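Local structure of lactate dehydrogenase, adjacent gene encodes predicted malate dehydrogenase (Cryptosporidium parvum, 4ND2) at residues Gly24-Asp35 / Ser57-Tyr67; Pro83-Ser91 / Trp220-Thr231. The protein probably catalyses the NAD-dependent interconversion of (S)-lactate and pyruvate, and binds pyruvate and a dinucleotide cofactor analogue side by side. One frame throughout, in Å; residues are numbered along the deposited sequence.

How the contacts relate
Both contacts reach the cofactor-substrate cleft, from different parts of the molecule. Contact 1 lies within the NAD-binding domain, at the edge of its parallel sheet, and meets the adenosine half of 3-acetylpyridine adenine dinucleotide through Phe34 and Asp35. Contact 2 joins that domain to the C-terminal one: the loop 83-91 closes on the C-terminal part of helix 206-227 and the turn after it, enclosing the bound pyruvate. The two centres lie about 27 Å apart, and their nearest atoms are about 10 Å apart. The extended dinucleotide bridges them, its adenosine ribose held by contact 1 and its other end near Thr231 of contact 2. Each contact also touches the second subunit.

Contact 1 (Gly24-Asp35 / Ser57-Tyr67); sequences GKDNLADVVLFD and STSKVIGTNDY. With A3D (3-acetylpyridine adenine dinucleotide), chain C.
Two neighbouring parallel strands of the Rossmann sheet meet here, 30-34 and 61-64, the latter an edge strand within the chain, joined through helix 40-55 in a beta-alpha-beta crossover. Their axes approach to 4.7 Å at 21°, and the backbone ladder runs from Val31 N to Lys60 O (2.8 Å) through to Asp35 N on Thr64 O. Before the ladder starts, Asp30 OD1 takes Lys60 N at 2.9 Å, the N-H almost straight but arriving from above the carboxylate plane; the same oxygen forms a salt bridge with Arg4. Still earlier, Ser57 OG donates to Gly24 O (2.6 Å) at the C-terminal end of helix 14-26, while accepting from Ser59 N in an ST turn. Gly24 O also receives Asn27 N, within the Schellman motif that ends this helix.

On one face of the sheet, Val31 and Leu33 pack with Val61. On the other, Val32 lies alongside Ile62, and its CG1 presses tightly on Thr64 CG2 (3.5 Å). Phe34 has CG anti to its backbone N (chi1 179°), which swings the ring across the strand end to Tyr67. The rings stack face to face, Tyr67 CE2 over the centre of the Phe34 ring, centroids 4.1 Å apart and planes at 22°, while the adenine carbon C2A of the cofactor analogue meets the Phe34 edge. Asp35 then grips the adenosine ribose with both oxygens, OD1 accepting from O2B (2.6 Å) and OD2 from O3B (2.8 Å). Ser12 N and Ala37 N hold this carboxylate from the protein side. An acidic residue at the end of the second strand, binding both ribose hydroxyls, is the hallmark of NAD-binding Rossmann domains.

Contact 2 (Pro83-Ser91 / Trp220-Thr231); sequences PGRPKDDRS and WKEVADNLKTGT. With PYR (pyruvic acid), chain D.
Arg90 and Trp220 form the tightly packed side of this contact, beside the bound pyruvate. The guanidinium lies over one face of the indole in a cation-pi contact, CZ 3.8 Å from the centroid of the five-membered ring, with the planes inclined at 43°. Its edge serves the substrate: NE donates to pyruvate O3 (2.8 Å) and NH2 to OXT (2.9 Å), while a water links NH2 to Trp220 N. Pro86 CB abuts Trp220 CH2, and Thr231 CB touches the pyruvate methyl at 3.6 Å.

Toward solvent the grip is looser. Lys221 NZ makes a weak bond to Asp88 O, which also receives a water. The exception is Arg85, whose chain, bent at chi3 (-72°), turns NE and NH2 side-on to Pro86 O, fixing the guanidinium's rotation; NH1 donates an almost straight hydrogen bond to Asp225 OD1 (2.9 Å), part of a salt bridge with guanidinium and carboxylate nearly coplanar, as Ala224 CB packs over one guanidinium face. The loop 83-91, which corresponds to the mobile active-site loop of lactate dehydrogenases, runs from strand 75-78 to helix 94-111 and here lies closed against helix 206-227, whose C-terminal part also packs on the second subunit.

Contact 1 (Gly24-Asp35 / Ser57-Tyr67)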
loop_
_atom_site.group_PDB
_atom_site.type_symbol
_atom_site.label_atom_id
_atom_site.label_comp_id
_atom_site.label_asym_id
_atom_site.label_seq_id
_atom_site.Cartn_x
_atom_site.Cartn_y
_atom_site.Cartn_z
ATOM N N GLY A 24 -5.386 8.575 8.252
ATOM C CA GLY A 24 -4.622 9.544 7.473
ATOM C C GLY A 24 -3.550 8.890 6.622
ATOM O O GLY A 24 -3.435 9.180 5.432
ATOM N N LYS A 25 -2.770 8.000 7.231
ATOM C CA LYS A 25 -1.719 7.273 6.515
ATOM C C LYS A 25 -2.267 6.538 5.289
ATOM O O LYS A 25 -1.673 6.597 4.215
ATOM C CB LYS A 25 -1.020 6.283 7.447
ATOM C CG LYS A 25 0.075 5.462 6.780
ATOM C CD LYS A 25 0.722 4.494 7.755
ATOM C CE LYS A 25 1.950 3.829 7.151
ATOM N NZ LYS A 25 1.667 3.194 5.837
ATOM N N ASP A 26 -3.396 5.855 5.455
ATOM C CA ASP A 26 -4.010 5.086 4.362
ATOM C C ASP A 26 -4.781 5.960 3.367
ATOM O O ASP A 26 -5.233 5.464 2.335
ATOM C CB ASP A 26 -4.969 4.028 4.923
ATOM C CG ASP A 26 -4.267 2.981 5.776
ATOM O OD1 ASP A 26 -3.039 2.799 5.639
ATOM O OD2 ASP A 26 -4.953 2.331 6.588
ATOM N N ASN A 27 -4.941 7.247 3.680
ATOM C CA ASN A 27 -5.796 8.143 2.901
ATOM C C ASN A 27 -7.209 7.567 2.726
ATOM O O ASN A 27 -7.819 7.686 1.663
ATOM C CB ASN A 27 -5.159 8.467 1.542
ATOM C CG ASN A 27 -5.848 9.622 0.824
ATOM O OD1 ASN A 27 -6.354 10.556 1.446
ATOM N ND2 ASN A 27 -5.864 9.562 -0.493
ATOM N N LEU A 28 -7.716 6.941 3.785
ATOM C CA LEU A 28 -9.060 6.360 3.784
ATOM C C LEU A 28 -10.135 7.448 3.822
ATOM O O LEU A 28 -11.186 7.318 3.193
ATOM C CB LEU A 28 -9.224 5.424 4.984
ATOM C CG LEU A 28 -10.577 4.739 5.186
ATOM C CD1 LEU A 28 -10.896 3.814 4.022
ATOM C CD2 LEU A 28 -10.583 3.977 6.502
ATOM N N ALA A 29 -9.869 8.510 4.577
ATOM C CA ALA A 29 -10.821 9.604 4.737
ATOM C C ALA A 29 -10.148 10.809 5.382
ATOM O O ALA A 29 -9.003 10.729 5.840
ATOM C CB ALA A 29 -11.996 9.151 5.595
ATOM N N ASP A 30 -10.865 11.927 5.397
ATOM C CA ASP A 30 -10.522 13.044 6.271
ATOM C C ASP A 30 -10.945 12.660 7.681
ATOM O O ASP A 30 -11.883 11.880 7.863
ATOM C CB ASP A 30 -11.257 14.322 5.858
ATOM C CG ASP A 30 -10.729 14.922 4.566
ATOM O OD1 ASP A 30 -9.624 14.556 4.108
ATOM O OD2 ASP A 30 -11.431 15.790 4.012
ATOM N N VAL A 31 -10.262 13.219 8.674
ATOM C CA VAL A 31 -10.527 12.894 10.068
ATOM C C VAL A 31 -10.845 14.151 10.876
ATOM O O VAL A 31 -10.166 15.167 10.741
ATOM C CB VAL A 31 -9.319 12.185 10.710
ATOM C CG1 VAL A 31 -9.586 11.887 12.181
ATOM C CG2 VAL A 31 -8.992 10.906 9.952
ATOM N N VAL A 32 -11.881 14.067 11.707
ATOM C CA VAL A 32 -12.157 15.082 12.718
ATOM C C VAL A 32 -11.942 14.454 14.090
ATOM O O VAL A 32 -12.696 13.568 14.496
ATOM C CB VAL A 32 -13.597 15.623 12.614
ATOM C CG1 VAL A 32 -13.880 16.626 13.728
ATOM C CG2 VAL A 32 -13.820 16.259 11.252
ATOM N N LEU A 33 -10.896 14.897 14.783
ATOM C CA LEU A 33 -10.630 14.470 16.153
ATOM C C LEU A 33 -11.394 15.374 17.120
ATOM O O LEU A 33 -11.080 16.559 17.246
ATOM C CB LEU A 33 -9.129 14.526 16.464
ATOM C CG LEU A 33 -8.288 13.317 16.054
ATOM C CD1 LEU A 33 -6.811 13.680 16.013
ATOM C CD2 LEU A 33 -8.524 12.143 16.998
ATOM N N PHE A 34 -12.396 14.810 17.789
ATOM C CA PHE A 34 -13.202 15.545 18.761
ATOM C C PHE A 34 -12.780 15.184 20.181
ATOM O O PHE A 34 -12.540 14.017 20.489
ATOM C CB PHE A 34 -14.693 15.234 18.567
ATOM C CG PHE A 34 -15.595 15.927 19.556
ATOM C CD1 PHE A 34 -16.234 17.115 19.220
ATOM C CD2 PHE A 34 -15.809 15.394 20.825
ATOM C CE1 PHE A 34 -17.063 17.757 20.129
ATOM C CE2 PHE A 34 -16.636 16.032 21.736
ATOM C CZ PHE A 34 -17.265 17.215 21.388
ATOM N N ASP A 35 -12.693 16.191 21.046
ATOM C CA ASP A 35 -12.501 15.959 22.475
ATOM C C ASP A 35 -12.974 17.168 23.275
ATOM O O ASP A 35 -12.980 18.291 22.767
ATOM C CB ASP A 35 -11.032 15.661 22.786
ATOM C CG ASP A 35 -10.859 14.765 24.004
ATOM O OD1 ASP A 35 -11.214 15.191 25.128
ATOM O OD2 ASP A 35 -10.355 13.631 23.836
ATOM N N SER A 57 -0.089 11.171 1.693
ATOM C CA SER A 57 -1.546 11.252 1.829
ATOM C C SER A 57 -2.006 12.703 1.782
ATOM O O SER A 57 -1.307 13.586 2.267
ATOM C CB SER A 57 -1.981 10.634 3.158
ATOM O OG SER A 57 -3.364 10.837 3.400
ATOM N N THR A 58 -3.185 12.940 1.210
ATOM C CA THR A 58 -3.794 14.273 1.207
ATOM C C THR A 58 -4.976 14.368 2.179
ATOM O O THR A 58 -5.748 15.330 2.128
ATOM C CB THR A 58 -4.257 14.687 -0.208
ATOM O OG1 THR A 58 -5.183 13.723 -0.717
ATOM C CG2 THR A 58 -3.076 14.792 -1.150
ATOM N N SER A 59 -5.114 13.379 3.067
ATOM C CA SER A 59 -6.138 13.416 4.111
ATOM C C SER A 59 -5.975 14.663 4.975
ATOM O O SER A 59 -4.857 15.019 5.345
ATOM C CB SER A 59 -6.051 12.182 5.018
ATOM O OG SER A 59 -6.512 11.017 4.366
ATOM N N LYS A 60 -7.092 15.321 5.277
ATOM C CA LYS A 60 -7.113 16.419 6.240
ATOM C C LYS A 60 -7.468 15.875 7.617
ATOM O O LYS A 60 -8.408 15.089 7.755
ATOM C CB LYS A 60 -8.133 17.481 5.834
ATOM C CG LYS A 60 -7.912 18.030 4.440
ATOM C CD LYS A 60 -8.543 19.400 4.255
ATOM C CE LYS A 60 -8.413 19.863 2.811
ATOM N NZ LYS A 60 -6.989 20.030 2.407
ATOM N N VAL A 61 -6.710 16.296 8.626
ATOM C CA VAL A 61 -6.935 15.883 10.007
ATOM C C VAL A 61 -7.004 17.137 10.873
ATOM O O VAL A 61 -6.017 17.866 10.983
ATOM C CB VAL A 61 -5.804 14.961 10.514
ATOM C CG1 VAL A 61 -6.093 14.479 11.931
ATOM C CG2 VAL A 61 -5.617 13.777 9.571
ATOM N N ILE A 62 -8.172 17.391 11.465
ATOM C CA ILE A 62 -8.375 18.562 12.328
ATOM C C ILE A 62 -8.842 18.158 13.725
ATOM O O ILE A 62 -9.451 17.100 13.907
ATOM C CB ILE A 62 -9.381 19.566 11.720
ATOM C CG1 ILE A 62 -10.778 18.948 11.580
ATOM C CG2 ILE A 62 -8.881 20.054 10.368
ATOM C CD1 ILE A 62 -11.848 19.939 11.175
ATOM N N GLY A 63 -8.544 19.014 14.701
ATOM C CA GLY A 63 -8.950 18.815 16.088
ATOM C C GLY A 63 -10.003 19.837 16.471
ATOM O O GLY A 63 -9.937 20.988 16.042
ATOM N N THR A 64 -10.977 19.420 17.277
ATOM C CA THR A 64 -12.097 20.289 17.633
ATOM C C THR A 64 -12.756 19.903 18.955
ATOM O O THR A 64 -12.585 18.785 19.448
ATOM C CB THR A 64 -13.174 20.279 16.527
ATOM O OG1 THR A 64 -14.199 21.232 16.835
ATOM C CG2 THR A 64 -13.802 18.899 16.378
ATOM N N ASN A 65 -13.509 20.849 19.513
ATOM C CA ASN A 65 -14.364 20.596 20.672
ATOM C C ASN A 65 -15.824 20.920 20.361
ATOM O O ASN A 65 -16.635 21.084 21.269
ATOM C CB ASN A 65 -13.881 21.404 21.884
ATOM C CG ASN A 65 -14.016 22.908 21.692
ATOM O OD1 ASN A 65 -14.373 23.388 20.617
ATOM N ND2 ASN A 65 -13.724 23.659 22.744
ATOM N N ASP A 66 -16.147 20.994 19.072
ATOM C CA ASP A 66 -17.451 21.455 18.606
ATOM C C ASP A 66 -18.116 20.375 17.754
ATOM O O ASP A 66 -17.599 20.008 16.695
ATOM C CB ASP A 66 -17.261 22.739 17.791
ATOM C CG ASP A 66 -18.568 23.406 17.415
ATOM O OD1 ASP A 66 -18.510 24.537 16.889
ATOM O OD2 ASP A 66 -19.647 22.817 17.629
ATOM N N TYR A 67 -19.267 19.881 18.207
ATOM C CA TYR A 67 -19.984 18.822 17.484
ATOM C C TYR A 67 -20.449 19.240 16.088
ATOM O O TYR A 67 -20.677 18.386 15.234
ATOM C CB TYR A 67 -21.174 18.296 18.298
ATOM C CG TYR A 67 -20.812 17.168 19.239
ATOM C CD1 TYR A 67 -20.922 17.314 20.619
ATOM C CD2 TYR A 67 -20.349 15.950 18.742
ATOM C CE1 TYR A 67 -20.587 16.277 21.476
ATOM C CE2 TYR A 67 -20.010 14.909 19.591
ATOM C CZ TYR A 67 -20.131 15.077 20.955
ATOM O OH TYR A 67 -19.792 14.040 21.794
HETATM P PA A3D C . -8.002 7.564 27.019
HETATM O O1A A3D C . -6.596 7.599 26.487
HETATM O O2A A3D C . -8.253 7.894 28.467
HETATM O O5B A3D C . -8.905 8.538 26.123
HETATM C C5B A3D C . -10.244 8.873 26.466
HETATM C C4B A3D C . -10.535 10.246 25.879
HETATM O O4B A3D C . -11.932 10.529 25.967
HETATM C C3B A3D C . -9.802 11.365 26.618
HETATM O O3B A3D C . -8.952 12.097 25.728
HETATM C C2B A3D C . -10.908 12.241 27.178
HETATM O O2B A3D C . -10.601 13.638 27.175
HETATM C C1B A3D C . -12.069 11.918 26.257
HETATM N N9A A3D C . -13.389 12.232 26.841
HETATM C C8A A3D C . -13.782 12.114 28.124
HETATM N N7A A3D C . -15.073 12.509 28.258
HETATM C C5A A3D C . -15.512 12.890 27.048
HETATM C C6A A3D C . -16.770 13.412 26.481
HETATM N N6A A3D C . -17.857 13.616 27.265
HETATM N N1A A3D C . -16.796 13.675 25.152
HETATM C C2A A3D C . -15.730 13.480 24.351
HETATM N N3A A3D C . -14.555 13.009 24.806
HETATM C C4A A3D C . -14.395 12.702 26.116
HETATM O O3 A3D C . -8.686 6.125 26.754
HETATM P PN A3D C . -8.306 5.123 25.543
HETATM O O1N A3D C . -7.069 4.360 25.925
HETATM O O2N A3D C . -8.346 5.862 24.233
HETATM O O5D A3D C . -9.567 4.127 25.577
HETATM C C5D A3D C . -10.855 4.632 25.241
HETATM C C4D A3D C . -11.954 3.623 25.555
HETATM O O4D A3D C . -11.813 2.470 24.717
HETATM C C3D A3D C . -11.928 3.118 26.995
HETATM O O3D A3D C . -13.257 3.072 27.515
HETATM C C2D A3D C . -11.381 1.713 26.891
HETATM O O2D A3D C . -11.846 0.834 27.920
HETATM C C1D A3D C . -11.912 1.300 25.530
HETATM N N1N A3D C . -11.197 0.175 24.929
HETATM C C2N A3D C . -11.922 -0.829 24.413
HETATM C C3N A3D C . -11.303 -1.925 23.829
HETATM C C7N A3D C . -12.113 -3.045 23.251
HETATM O O7N A3D C . -11.522 -4.012 22.813
HETATM C C8N A3D C . -13.608 -2.962 23.203
HETATM C C4N A3D C . -9.917 -1.972 23.779
HETATM C C5N A3D C . -9.187 -0.921 24.315
HETATM C C6N A3D C . -9.857 0.149 24.892
#

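Contact 2 (Pro83-Ser91 / Trp220-Thr231)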
loop_
_atom_site.group_PDB
_atom_site.type_symbol
_atom_site.label_atom_id
_atom_site.label_comp_id
_atom_site.label_asym_id
_atom_site.label_seq_id
_atom_site.Cartn_x
_atom_site.Cartn_y
_atom_site.Cartn_z
ATOM N N PRO A 83 -11.511 8.688 32.844
ATOM C CA PRO A 83 -10.091 8.340 32.943
ATOM C C PRO A 83 -9.811 7.096 33.787
ATOM O O PRO A 83 -10.630 6.713 34.620
ATOM C CB PRO A 83 -9.468 9.582 33.592
ATOM C CG PRO A 83 -10.576 10.215 34.352
ATOM C CD PRO A 83 -11.834 9.922 33.588
ATOM N N GLY A 84 -8.658 6.476 33.551
ATOM C CA GLY A 84 -8.202 5.341 34.351
ATOM C C GLY A 84 -8.622 4.005 33.769
ATOM O O GLY A 84 -9.770 3.831 33.361
ATOM N N ARG A 85 -7.684 3.060 33.731
ATOM C CA ARG A 85 -7.969 1.705 33.256
ATOM C C ARG A 85 -8.846 0.953 34.257
ATOM O O ARG A 85 -8.844 1.272 35.448
ATOM C CB ARG A 85 -6.672 0.917 33.021
ATOM C CG ARG A 85 -5.750 0.809 34.231
ATOM C CD ARG A 85 -4.816 -0.390 34.134
ATOM N NE ARG A 85 -5.529 -1.653 34.339
ATOM C CZ ARG A 85 -4.951 -2.842 34.507
ATOM N NH1 ARG A 85 -3.627 -2.970 34.498
ATOM N NH2 ARG A 85 -5.709 -3.920 34.686
ATOM N N PRO A 86 -9.591 -0.044 33.784
ATOM C CA PRO A 86 -10.281 -0.946 34.699
ATOM C C PRO A 86 -9.280 -1.792 35.478
ATOM O O PRO A 86 -8.273 -2.222 34.915
ATOM C CB PRO A 86 -11.115 -1.829 33.769
ATOM C CG PRO A 86 -11.346 -1.000 32.559
ATOM C CD PRO A 86 -10.136 -0.125 32.415
ATOM N N LYS A 87 -9.549 -2.009 36.762
ATOM C CA LYS A 87 -8.687 -2.842 37.597
ATOM C C LYS A 87 -8.869 -4.316 37.236
ATOM O O LYS A 87 -7.925 -4.973 36.796
ATOM C CB LYS A 87 -8.996 -2.611 39.083
ATOM C CG LYS A 87 -8.079 -3.360 40.041
ATOM C CD LYS A 87 -8.546 -3.225 41.483
ATOM C CE LYS A 87 -7.780 -4.163 42.402
ATOM N NZ LYS A 87 -8.317 -4.137 43.791
ATOM N N ASP A 88 -10.091 -4.818 37.411
ATOM C CA ASP A 88 -10.390 -6.243 37.236
ATOM C C ASP A 88 -11.380 -6.540 36.107
ATOM O O ASP A 88 -11.290 -7.593 35.479
ATOM C CB ASP A 88 -10.937 -6.825 38.544
ATOM C CG ASP A 88 -9.958 -6.699 39.698
ATOM O OD1 ASP A 88 -8.747 -6.927 39.490
ATOM O OD2 ASP A 88 -10.403 -6.376 40.821
ATOM N N ASP A 89 -12.327 -5.632 35.866
ATOM C CA ASP A 89 -13.381 -5.856 34.875
ATOM C C ASP A 89 -13.705 -4.579 34.102
ATOM O O ASP A 89 -13.771 -3.493 34.681
ATOM C CB ASP A 89 -14.649 -6.377 35.564
ATOM C CG ASP A 89 -15.633 -7.013 34.588
ATOM O OD1 ASP A 89 -16.246 -6.286 33.774
ATOM O OD2 ASP A 89 -15.805 -8.249 34.642
ATOM N N ARG A 90 -13.939 -4.733 32.799
ATOM C CA ARG A 90 -14.301 -3.617 31.922
ATOM C C ARG A 90 -15.583 -2.906 32.373
ATOM O O ARG A 90 -15.788 -1.735 32.053
ATOM C CB ARG A 90 -14.501 -4.110 30.484
ATOM C CG ARG A 90 -13.268 -4.681 29.795
ATOM C CD ARG A 90 -13.697 -5.421 28.535
ATOM N NE ARG A 90 -12.597 -6.004 27.767
ATOM C CZ ARG A 90 -12.092 -7.229 27.938
ATOM N NH1 ARG A 90 -12.548 -8.041 28.890
ATOM N NH2 ARG A 90 -11.106 -7.645 27.153
ATOM N N SER A 91 -16.441 -3.617 33.102
ATOM C CA SER A 91 -17.725 -3.073 33.551
ATOM C C SER A 91 -17.601 -2.007 34.649
ATOM O O SER A 91 -18.579 -1.338 34.968
ATOM C CB SER A 91 -18.635 -4.204 34.033
ATOM O OG SER A 91 -18.095 -4.831 35.182
ATOM N N TRP A 220 -6.378 -8.813 27.439
ATOM C CA TRP A 220 -6.470 -7.387 27.771
ATOM C C TRP A 220 -5.659 -7.027 29.023
ATOM O O TRP A 220 -5.024 -5.971 29.067
ATOM C CB TRP A 220 -7.933 -6.937 27.905
ATOM C CG TRP A 220 -8.598 -7.245 29.218
ATOM C CD1 TRP A 220 -9.165 -8.427 29.597
ATOM C CD2 TRP A 220 -8.786 -6.339 30.313
ATOM N NE1 TRP A 220 -9.689 -8.316 30.864
ATOM C CE2 TRP A 220 -9.469 -7.045 31.326
ATOM C CE3 TRP A 220 -8.439 -5.001 30.538
ATOM C CZ2 TRP A 220 -9.810 -6.460 32.548
ATOM C CZ3 TRP A 220 -8.780 -4.417 31.757
ATOM C CH2 TRP A 220 -9.459 -5.150 32.744
ATOM N N LYS A 221 -5.660 -7.917 30.015
ATOM C CA LYS A 221 -4.919 -7.702 31.260
ATOM C C LYS A 221 -3.416 -7.857 31.060
ATOM O O LYS A 221 -2.633 -7.133 31.673
ATOM C CB LYS A 221 -5.387 -8.672 32.350
ATOM C CG LYS A 221 -6.851 -8.524 32.712
ATOM C CD LYS A 221 -7.220 -9.316 33.957
ATOM C CE LYS A 221 -8.679 -9.086 34.326
ATOM N NZ LYS A 221 -9.140 -9.972 35.431
ATOM N N GLU A 222 -3.017 -8.800 30.208
ATOM C CA GLU A 222 -1.604 -9.008 29.902
ATOM C C GLU A 222 -0.973 -7.740 29.323
ATOM O O GLU A 222 0.125 -7.352 29.714
ATOM C CB GLU A 222 -1.417 -10.165 28.919
ATOM C CG GLU A 222 0.036 -10.600 28.778
ATOM C CD GLU A 222 0.278 -11.563 27.632
ATOM O OE1 GLU A 222 1.380 -12.143 27.585
ATOM O OE2 GLU A 222 -0.614 -11.745 26.775
ATOM N N VAL A 223 -1.673 -7.109 28.388
ATOM C CA VAL A 223 -1.210 -5.853 27.801
ATOM C C VAL A 223 -1.272 -4.736 28.849
ATOM O O VAL A 223 -0.289 -4.029 29.066
ATOM C CB VAL A 223 -2.042 -5.469 26.558
ATOM C CG1 VAL A 223 -1.624 -4.103 26.025
ATOM C CG2 VAL A 223 -1.901 -6.534 25.475
ATOM N N ALA A 224 -2.425 -4.602 29.500
ATOM C CA ALA A 224 -2.658 -3.539 30.483
ATOM C C ALA A 224 -1.655 -3.549 31.639
ATOM O O ALA A 224 -1.157 -2.495 32.037
ATOM C CB ALA A 224 -4.078 -3.627 31.023
ATOM N N ASP A 225 -1.363 -4.733 32.171
ATOM C CA ASP A 225 -0.419 -4.865 33.292
ATOM C C ASP A 225 1.015 -4.503 32.907
ATOM O O ASP A 225 1.801 -4.091 33.759
ATOM C CB ASP A 225 -0.454 -6.285 33.875
ATOM C CG ASP A 225 -1.726 -6.567 34.659
ATOM O OD1 ASP A 225 -2.507 -5.625 34.918
ATOM O OD2 ASP A 225 -1.946 -7.738 35.022
ATOM N N ASN A 226 1.351 -4.669 31.630
ATOM C CA ASN A 226 2.669 -4.288 31.124
ATOM C C ASN A 226 2.764 -2.792 30.818
ATOM O O ASN A 226 3.778 -2.165 31.114
ATOM C CB ASN A 226 3.025 -5.113 29.882
ATOM C CG ASN A 226 3.535 -6.499 30.231
ATOM O OD1 ASN A 226 4.563 -6.638 30.887
ATOM N ND2 ASN A 226 2.823 -7.531 29.789
ATOM N N LEU A 227 1.711 -2.228 30.229
ATOM C CA LEU A 227 1.670 -0.794 29.921
ATOM C C LEU A 227 1.581 0.070 31.182
ATOM O O LEU A 227 2.101 1.186 31.206
ATOM C CB LEU A 227 0.489 -0.469 29.001
ATOM C CG LEU A 227 0.521 -1.068 27.595
ATOM C CD1 LEU A 227 -0.790 -0.786 26.877
ATOM C CD2 LEU A 227 1.696 -0.531 26.792
ATOM N N LYS A 228 0.894 -0.444 32.203
ATOM C CA LYS A 228 0.743 0.210 33.515
ATOM C C LYS A 228 -0.171 1.442 33.523
ATOM O O LYS A 228 -1.046 1.551 34.383
ATOM C CB LYS A 228 2.107 0.548 34.136
ATOM C CG LYS A 228 2.943 -0.681 34.455
ATOM C CD LYS A 228 4.254 -0.311 35.129
ATOM C CE LYS A 228 4.924 -1.531 35.745
ATOM N NZ LYS A 228 5.113 -2.635 34.761
ATOM N N THR A 229 0.025 2.356 32.576
ATOM C CA THR A 229 -0.734 3.610 32.533
ATOM C C THR A 229 -2.074 3.508 31.793
ATOM O O THR A 229 -2.829 4.482 31.749
ATOM C CB THR A 229 0.098 4.729 31.879
ATOM O OG1 THR A 229 0.488 4.329 30.559
ATOM C CG2 THR A 229 1.343 5.020 32.706
ATOM N N GLY A 230 -2.375 2.348 31.211
ATOM C CA GLY A 230 -3.644 2.173 30.510
ATOM C C GLY A 230 -3.821 0.823 29.837
ATOM O O GLY A 230 -2.997 -0.078 29.993
ATOM N N THR A 231 -4.911 0.696 29.086
ATOM C CA THR A 231 -5.230 -0.529 28.358
ATOM C C THR A 231 -4.661 -0.473 26.932
ATOM O O THR A 231 -4.079 0.535 26.530
ATOM C CB THR A 231 -6.755 -0.774 28.339
ATOM O OG1 THR A 231 -7.451 0.462 28.122
ATOM C CG2 THR A 231 -7.214 -1.367 29.665
HETATM C C PYR D . -9.159 -5.057 25.453
HETATM O O PYR D . -7.938 -4.850 25.264
HETATM O OXT PYR D . -9.700 -6.116 25.064
HETATM C CA PYR D . -9.970 -4.059 26.155
HETATM O O3 PYR D . -11.187 -4.146 26.135
HETATM C CB PYR D . -9.291 -2.945 26.894
HETATM O O HOH W 1 -12.058 -9.120 33.083
HETATM O O HOH W 2 -9.052 -9.989 26.665
#